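PDB 5OGX: cytochrome P450 reductase from Amycolatopsis methanolica 239, which passes electrons from NADH through FAD and a [2Fe-2S] cluster to its partner cytochrome P450, which O-demethylates guaiacol and other lignin-derived aromatics. Local coordinates for residues D15-P18 / G19-L22. Residues are numbered along the deposited sequence; the frame is centred on the assembly and turned at random.
Sequences DCEP and GQTL
Gln20 lays its aliphatic stem over the sulfur of Cys16, with Gln20 CB 3.8 Å from Cys16 SG, and runs out from its own backbone to reach the main chain of Glu17. There its amide oxygen accepts a hydrogen bond: Gln20 OE1 lies 3.1 Å from Glu17 N, the N-H points at it at 164°, and the donor sits in the carbonyl plane, on a lone pair. The reach comes from an extended chain, with CG anti to the backbone N (chi1 -180°) and CD continuing the line. The same two residues are joined again through their backbones, Gln20 N to Glu17 O at 2.9 Å, which closes a type I beta turn over Pro18 and Gly19. With one bond from the main chain and one from the side chain, Gln20 bridges both polar backbone atoms of Glu17. The Glu17 side chain crosses that of Gln20 at a slant, its CG 3.7 Å from Gln20 OE1, and its carboxylate is turned 84° from the amide plane, so the two flat groups do not stack. The buried thiol approaches the main chain, Cys16 SG standing 3.1 Å from Gln20 O. Thr21 then caps helix 22-28, its OG1 bonded to Glu24 N and its side chain about 5 Å from those of Asn38 and Cys77, which bind the [2Fe-2S] cluster. The turn thus links edge strand 12-16 of the [2Fe-2S] domain, a beta-grasp fold as in plant-type ferredoxins, to helix 22-28, where Ala25 meets both Cys16 and Gln20, while Val7 of strand 5-9 and Pro81 of strand 80-81 also pack against Cys16.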
# COMPACT_ATOMS: atom_id res chain seq x y z
N ASP A 15 24.26 7.05 -5.44
CA ASP A 15 25.33 6.55 -4.59
C ASP A 15 24.70 5.95 -3.34
O ASP A 15 23.87 6.58 -2.68
CB ASP A 15 26.34 7.64 -4.26
CG ASP A 15 27.12 8.07 -5.48
OD1 ASP A 15 27.95 7.27 -5.96
OD2 ASP A 15 26.87 9.19 -5.98
N CYS A 16 25.08 4.71 -3.05
CA CYS A 16 24.48 3.91 -1.99
C CYS A 16 25.51 3.71 -0.89
O CYS A 16 26.62 3.26 -1.16
CB CYS A 16 24.01 2.57 -2.55
SG CYS A 16 23.07 1.55 -1.39
N GLU A 17 25.14 4.05 0.34
CA GLU A 17 26.03 3.77 1.45
C GLU A 17 26.12 2.26 1.66
O GLU A 17 25.20 1.52 1.33
CB GLU A 17 25.53 4.46 2.72
CG GLU A 17 25.25 5.94 2.53
CD GLU A 17 25.25 6.70 3.84
OE1 GLU A 17 25.87 6.22 4.81
OE2 GLU A 17 24.63 7.79 3.89
N PRO A 18 27.25 1.77 2.18
CA PRO A 18 27.43 0.32 2.30
C PRO A 18 26.40 -0.37 3.19
O PRO A 18 26.14 -1.56 3.01
CB PRO A 18 28.85 0.19 2.87
CG PRO A 18 29.54 1.43 2.39
CD PRO A 18 28.50 2.51 2.45
N GLY A 19 25.82 0.34 4.16
CA GLY A 19 24.78 -0.24 4.97
C GLY A 19 23.37 -0.02 4.46
O GLY A 19 22.40 -0.43 5.10
N GLN A 20 23.24 0.62 3.31
CA GLN A 20 21.96 1.04 2.75
C GLN A 20 21.53 0.09 1.64
O GLN A 20 22.37 -0.43 0.89
CB GLN A 20 22.09 2.47 2.21
CG GLN A 20 20.86 3.07 1.60
CD GLN A 20 21.08 4.52 1.23
OE1 GLN A 20 22.16 4.91 0.77
NE2 GLN A 20 20.08 5.34 1.47
N THR A 21 20.22 -0.16 1.54
CA THR A 21 19.73 -1.07 0.52
C THR A 21 19.61 -0.37 -0.84
O THR A 21 19.46 0.85 -0.93
CB THR A 21 18.38 -1.65 0.91
OG1 THR A 21 17.41 -0.60 0.94
CG2 THR A 21 18.46 -2.32 2.27
N LEU A 22 19.67 -1.18 -1.90
CA LEU A 22 19.50 -0.64 -3.25
C LEU A 22 18.18 0.12 -3.37
O LEU A 22 18.14 1.24 -3.90
CB LEU A 22 19.55 -1.77 -4.28
CG LEU A 22 20.87 -2.54 -4.40
CD1 LEU A 22 20.81 -3.55 -5.55
CD2 LEU A 22 22.00 -1.56 -4.58